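Peptidylprolyl Isomerase (Naegleria fowleri, PDB 6B4P) probably catalyses the cis-trans isomerisation of peptide bonds preceding proline, as a member of the FKBP family of peptidyl-prolyl isomerases. Local coordinates at residues Q35-I38 against G39-V42; K55-S59 against L60-Q64. All blocks are in the same frame, centred on the assembly; numbering follows the deposited sequence.

Interaction 1. Residues Q35-I38 against G39-V42; sequences QPPI and GSKV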
ATOM      1  N   GLN A  35     -14.314   2.867  -6.068  1.00 24.25           N
ATOM      2  CA  GLN A  35     -13.361   2.102  -5.278  1.00 22.48           C
ATOM      3  C   GLN A  35     -13.495   0.616  -5.607  1.00 23.92           C
ATOM      4  O   GLN A  35     -14.579   0.162  -5.990  1.00 22.56           O
ATOM      5  CB  GLN A  35     -13.581   2.339  -3.779  1.00 23.45           C
ATOM      6  CG  GLN A  35     -13.334   3.793  -3.381  1.00 30.91           C
ATOM      7  CD  GLN A  35     -13.494   4.049  -1.898  1.00 38.49           C
ATOM      8  OE1 GLN A  35     -14.025   5.081  -1.493  1.00 49.73           O
ATOM      9  NE2 GLN A  35     -13.018   3.123  -1.080  1.00 32.75           N
ATOM     10  N   PRO A  36     -12.416  -0.156  -5.498  1.00 19.40           N
ATOM     11  CA  PRO A  36     -12.449  -1.554  -5.962  1.00 21.44           C
ATOM     12  C   PRO A  36     -13.157  -2.445  -4.960  1.00 19.58           C
ATOM     13  O   PRO A  36     -12.905  -2.359  -3.749  1.00 21.16           O
ATOM     14  CB  PRO A  36     -10.962  -1.921  -6.077  1.00 19.28           C
ATOM     15  CG  PRO A  36     -10.302  -1.071  -5.024  1.00 20.69           C
ATOM     16  CD  PRO A  36     -11.087   0.232  -4.986  1.00 19.17           C
ATOM     17  N   PRO A  37     -14.063  -3.303  -5.417  1.00 20.54           N
ATOM     18  CA  PRO A  37     -14.703  -4.254  -4.508  1.00 20.13           C
ATOM     19  C   PRO A  37     -13.775  -5.413  -4.176  1.00 19.01           C
ATOM     20  O   PRO A  37     -12.779  -5.662  -4.855  1.00 19.84           O
ATOM     21  CB  PRO A  37     -15.928  -4.730  -5.302  1.00 24.13           C
ATOM     22  CG  PRO A  37     -15.593  -4.479  -6.724  1.00 22.66           C
ATOM     23  CD  PRO A  37     -14.669  -3.294  -6.759  1.00 23.16           C
ATOM     24  N   ILE A  38     -14.107  -6.126  -3.095  1.00 21.34           N
ATOM     25  CA  ILE A  38     -13.328  -7.309  -2.763  0.62 21.73           C
ATOM     26  C   ILE A  38     -13.416  -8.296  -3.918  1.00 19.41           C
ATOM     27  O   ILE A  38     -14.446  -8.413  -4.594  1.00 25.66           O
ATOM     28  CB  ILE A  38     -13.793  -7.940  -1.440  0.62 25.07           C
ATOM     29  CG1 ILE A  38     -15.308  -8.116  -1.423  0.62 22.68           C
ATOM     30  CG2 ILE A  38     -13.347  -7.087  -0.255  0.62 28.51           C
ATOM     31  CD1 ILE A  38     -15.784  -9.112  -0.373  0.62 36.25           C
ATOM     32  N   GLY A  39     -12.304  -8.984  -4.178  1.00 20.30           N
ATOM     33  CA  GLY A  39     -12.220  -9.905  -5.285  1.00 23.27           C
ATOM     34  C   GLY A  39     -11.702  -9.284  -6.557  1.00 24.07           C
ATOM     35  O   GLY A  39     -11.459 -10.011  -7.529  1.00 25.66           O
ATOM     36  N   SER A  40     -11.538  -7.964  -6.592  1.00 19.51           N
ATOM     37  CA  SER A  40     -10.970  -7.295  -7.755  0.73 18.65           C
ATOM     38  C   SER A  40      -9.507  -7.671  -7.908  1.00 22.21           C
ATOM     39  O   SER A  40      -8.777  -7.750  -6.917  1.00 22.11           O
ATOM     40  CB  SER A  40     -11.072  -5.775  -7.608  0.73 21.09           C
ATOM     41  OG  SER A  40     -12.406  -5.342  -7.440  0.73 21.55           O
ATOM     42  N   LYS A  41      -9.076  -7.889  -9.143  1.00 21.26           N
ATOM     43  CA  LYS A  41      -7.662  -8.058  -9.454  1.00 20.88           C
ATOM     44  C   LYS A  41      -7.145  -6.654  -9.727  1.00 17.96           C
ATOM     45  O   LYS A  41      -7.360  -6.110 -10.814  1.00 17.95           O
ATOM     46  CB  LYS A  41      -7.471  -8.984 -10.653  1.00 23.96           C
ATOM     47  N   VAL A  42      -6.497  -6.049  -8.723  1.00 17.53           N
ATOM     48  CA  VAL A  42      -6.056  -4.661  -8.796  1.00 17.45           C
ATOM     49  C   VAL A  42      -4.638  -4.620  -9.337  1.00 18.68           C
ATOM     50  O   VAL A  42      -3.823  -5.514  -9.086  1.00 22.42           O
ATOM     51  CB  VAL A  42      -6.143  -3.955  -7.424  1.00 16.03           C
ATOM     52  CG1 VAL A  42      -7.576  -3.914  -6.924  1.00 17.11           C
ATOM     53  CG2 VAL A  42      -5.227  -4.618  -6.405  1.00 18.34           C
TER
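Pro-37 and Ser-40 close a type II beta turn that brings the chain round from the loop after strand 23-26 into strand 41-50 of the FKBP sheet. Both donors of the closure belong to Ser-40 and both use the same carbonyl. The backbone N of Ser-40 gives the standard turn bond to Pro-37 O, 3.1 Å long, with an N-H...O angle of 153°. In the conformer described here, one of two modelled for this serine, the hydroxyl adds a shorter one, Ser-40 OG to Pro-37 O at 2.6 Å, and both donors are tilted out of the carbonyl plane to the same side. What makes this possible is the first torsion of that conformer: with chi1 at -58°, OG lies beside its own backbone N, and the residue can grip the oxygen with both groups.

At the third position of the turn, Gly-39 has a phi of 92°, where a side chain would be jammed against the preceding carbonyl oxygen, Ile-38 O. Ile-38, at the second position, has its CB pointing away from the residues that follow.

Next to the turn the contact becomes apolar. Pro-36 CB meets a single branch of the valine, Val-42 CG1, at 4.0 Å, and Trp-126 of strand 117-126 touches both residues, as well as Pro-37 and Ser-40. Gly-39 and Ser-40 also make backbone hydrogen bonds with Leu-70, tying the turn to the segment just past strand 66-69. The bend is thus closed at one proline carbonyl, Pro-37 O, which accepts from the amide of Ser-40 and, in this conformer, from its hydroxyl too, so that the side chain reinforces the backbone bond.

Interaction 2. Residues K55-S59 against L60-Q64; sequences KFDSS and LDRGQ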
ATOM      1  N   LYS A  55      14.750   3.475   0.445  1.00 21.79           N
ATOM      2  CA  LYS A  55      13.922   2.664  -0.439  1.00 17.33           C
ATOM      3  C   LYS A  55      14.373   1.212  -0.405  1.00 21.46           C
ATOM      4  O   LYS A  55      15.569   0.923  -0.506  1.00 28.29           O
ATOM      5  CB  LYS A  55      14.001   3.209  -1.867  1.00 22.26           C
ATOM      6  CG  LYS A  55      13.305   2.341  -2.904  1.00 27.36           C
ATOM      7  CD  LYS A  55      13.228   3.013  -4.278  1.00 31.78           C
ATOM      8  CE  LYS A  55      14.580   3.049  -4.957  1.00 41.39           C
ATOM      9  NZ  LYS A  55      14.455   3.494  -6.377  1.00 49.52           N
ATOM     10  N   PHE A  56      13.415   0.289  -0.268  1.00 16.81           N
ATOM     11  CA  PHE A  56      13.752  -1.120  -0.378  1.00 19.26           C
ATOM     12  C   PHE A  56      13.177  -1.800  -1.611  1.00 18.98           C
ATOM     13  O   PHE A  56      13.678  -2.861  -1.985  1.00 22.29           O
ATOM     14  CB  PHE A  56      13.329  -1.893   0.887  1.00 19.67           C
ATOM     15  CG  PHE A  56      11.856  -1.856   1.187  1.00 17.25           C
ATOM     16  CD1 PHE A  56      10.991  -2.786   0.620  1.00 17.95           C
ATOM     17  CD2 PHE A  56      11.338  -0.910   2.064  1.00 17.83           C
ATOM     18  CE1 PHE A  56       9.645  -2.759   0.910  1.00 15.71           C
ATOM     19  CE2 PHE A  56       9.985  -0.880   2.366  1.00 17.34           C
ATOM     20  CZ  PHE A  56       9.132  -1.793   1.776  1.00 16.07           C
ATOM     21  N   ASP A  57      12.185  -1.207  -2.280  1.00 20.59           N
ATOM     22  CA  ASP A  57      11.539  -1.882  -3.399  1.00 19.29           C
ATOM     23  C   ASP A  57      10.673  -0.880  -4.146  1.00 19.51           C
ATOM     24  O   ASP A  57      10.105   0.028  -3.535  1.00 19.47           O
ATOM     25  CB  ASP A  57      10.689  -3.060  -2.899  1.00 23.67           C
ATOM     26  CG  ASP A  57      10.028  -3.833  -4.018  1.00 26.15           C
ATOM     27  OD1 ASP A  57      10.547  -3.834  -5.152  1.00 29.26           O
ATOM     28  OD2 ASP A  57       8.978  -4.450  -3.740  1.00 27.48           O
ATOM     29  N   SER A  58      10.579  -1.047  -5.470  1.00 17.10           N
ATOM     30  CA  SER A  58       9.637  -0.250  -6.248  1.00 16.70           C
ATOM     31  C   SER A  58       9.294  -0.967  -7.540  1.00 19.30           C
ATOM     32  O   SER A  58      10.189  -1.428  -8.258  1.00 23.17           O
ATOM     33  CB  SER A  58      10.208   1.136  -6.563  1.00 22.93           C
ATOM     34  OG  SER A  58       9.305   1.878  -7.368  1.00 23.55           O
ATOM     35  N   SER A  59       8.002  -1.041  -7.842  1.00 15.58           N
ATOM     36  CA  SER A  59       7.579  -1.584  -9.126  1.00 15.69           C
ATOM     37  C   SER A  59       7.937  -0.655 -10.267  1.00 21.62           C
ATOM     38  O   SER A  59       7.999  -1.104 -11.413  1.00 21.72           O
ATOM     39  CB  SER A  59       6.076  -1.835  -9.121  1.00 18.39           C
ATOM     40  OG  SER A  59       5.378  -0.628  -8.895  1.00 16.93           O
ATOM     41  N   LEU A  60       8.150   0.630  -9.979  1.00 20.95           N
ATOM     42  CA  LEU A  60       8.543   1.558 -11.033  1.00 27.77           C
ATOM     43  C   LEU A  60       9.955   1.281 -11.524  1.00 30.35           C
ATOM     44  O   LEU A  60      10.267   1.555 -12.688  1.00 34.97           O
ATOM     45  CB  LEU A  60       8.419   2.998 -10.537  1.00 24.97           C
ATOM     46  CG  LEU A  60       6.987   3.481 -10.287  1.00 27.68           C
ATOM     47  CD1 LEU A  60       6.988   4.867  -9.680  1.00 34.30           C
ATOM     48  CD2 LEU A  60       6.167   3.459 -11.573  1.00 30.05           C
ATOM     49  N   ASP A  61      10.821   0.740 -10.663  1.00 27.53           N
ATOM     50  CA  ASP A  61      12.152   0.357 -11.123  1.00 29.14           C
ATOM     51  C   ASP A  61      12.077  -0.750 -12.161  1.00 34.08           C
ATOM     52  O   ASP A  61      12.913  -0.810 -13.068  1.00 34.97           O
ATOM     53  CB  ASP A  61      13.021  -0.090  -9.948  1.00 34.06           C
ATOM     54  CG  ASP A  61      13.251   1.009  -8.935  1.00 40.05           C
ATOM     55  OD1 ASP A  61      13.093   2.197  -9.288  1.00 47.48           O
ATOM     56  OD2 ASP A  61      13.604   0.680  -7.783  1.00 45.14           O
ATOM     57  N   ARG A  62      11.088  -1.632 -12.035  1.00 40.35           N
ATOM     58  CA  ARG A  62      10.873  -2.723 -12.974  1.00 41.25           C
ATOM     59  C   ARG A  62       9.949  -2.341 -14.120  1.00 34.55           C
ATOM     60  O   ARG A  62       9.948  -3.021 -15.153  1.00 46.72           O
ATOM     61  CB  ARG A  62      10.284  -3.933 -12.240  1.00 42.76           C
ATOM     62  CG  ARG A  62      11.011  -4.277 -10.954  1.00 41.71           C
ATOM     63  CD  ARG A  62      10.480  -5.558 -10.330  1.00 39.51           C
ATOM     64  NE  ARG A  62       9.156  -5.395  -9.730  1.00 32.80           N
ATOM     65  CZ  ARG A  62       8.946  -4.988  -8.483  1.00 31.91           C
ATOM     66  NH1 ARG A  62       9.978  -4.698  -7.697  1.00 35.28           N
ATOM     67  NH2 ARG A  62       7.705  -4.882  -8.018  1.00 25.41           N
ATOM     68  N   GLY A  63       9.162  -1.284 -13.959  1.00 36.71           N
ATOM     69  CA  GLY A  63       8.241  -0.851 -14.983  1.00 41.61           C
ATOM     70  C   GLY A  63       7.008  -1.703 -15.137  1.00 41.57           C
ATOM     71  O   GLY A  63       6.208  -1.447 -16.047  1.00 51.83           O
ATOM     72  N   GLN A  64       6.823  -2.705 -14.288  1.00 30.39           N
ATOM     73  CA  GLN A  64       5.657  -3.566 -14.376  1.00 33.69           C
ATOM     74  C   GLN A  64       4.808  -3.387 -13.131  1.00 31.00           C
ATOM     75  O   GLN A  64       5.315  -3.571 -12.013  1.00 28.61           O
ATOM     76  CB  GLN A  64       6.068  -5.028 -14.537  1.00 41.81           C
ATOM     77  CG  GLN A  64       6.750  -5.321 -15.866  1.00 51.55           C
ATOM     78  CD  GLN A  64       5.879  -4.951 -17.053  1.00 58.20           C
ATOM     79  OE1 GLN A  64       4.653  -5.061 -16.996  1.00 60.82           O
ATOM     80  NE2 GLN A  64       6.510  -4.502 -18.134  1.00 56.78           N
TER
HETATM   81  O   HOH W   1      13.164  -1.972  -6.625  1.00 37.90           O
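Two salt bridges reach back from one short helical turn to the strand that leads into it: Arg-62 to Asp-57, and Asp-61 to Lys-55. The strand, 55-58, carries a classic beta bulge, in which Phe-56 and Asp-57 both face Gly-48 of strand 41-50, and Ser-58 then serves as N-cap of the turn. Its hydroxyl accepts from Leu-60 N at 3.1 Å and also has hydrogen-bond partners in Thr-47 and Tyr-46. A chi1 of 178° carries Ser-58 OG away from its own N and across to that amide.

The two bridges differ in length. The side chains of Lys-55 and Asp-61 come from opposite directions, with Asp-61 OD2 using its syn lone pair; Lys-55 NZ stays 3.3 Å from Asp-61 OD2, and its bond to the other oxygen is weak. A water accepts from Ser-58 N and lies within hydrogen-bonding distance of Asp-61 OD2.

Arg-62 folds back over the start of the turn, its chain bent at chi3 (-73°), and lays one guanidinium face over Ser-59 CA. Asp-57 meets it at the edge, and the carboxylate and guanidinium planes are 31° apart. Tyr-46 OH bonds to both Asp-57 OD2 and Arg-62 NH2, a second link between the charged pair that should help hold each in its rotation. With Phe-56 beside Leu-110 and Ile-111, this network is consistent with one wall of the FKBP proline-binding pocket.

Ser-59 bonds through its hydroxyl to His-45 and Tyr-46, while its carbonyl receives only weak bonds, including one from Gly-63 N, where the chain leaves helical angles with positive phi. The tightest polar contact here is Arg-62 NH1 to Asp-57 OD1, 2.7 Å, lying in the guanidinium plane and using the syn lone pair of the carboxylate.

How the interactions relate
Interactions 1 and 2 follow one another along the chain and meet the same antiparallel sheet: the turn at 35-42 leads into strand 41-50, and residues 55-64 begin on its neighbour, strand 55-58. Their centres are about 22 Å apart and they do not touch. Both are partly buried, but they mix polar and apolar chemistry differently. Interaction 1 is uncharged across its turn, combining one doubly bonded carbonyl with a small apolar patch against Trp-126. Interaction 2 is mostly charged and polar, with exposed charged residues such as Lys-55 and Asp-61 and the two buried serines, Ser-58 and Ser-59, bonded inward to strand 41-50.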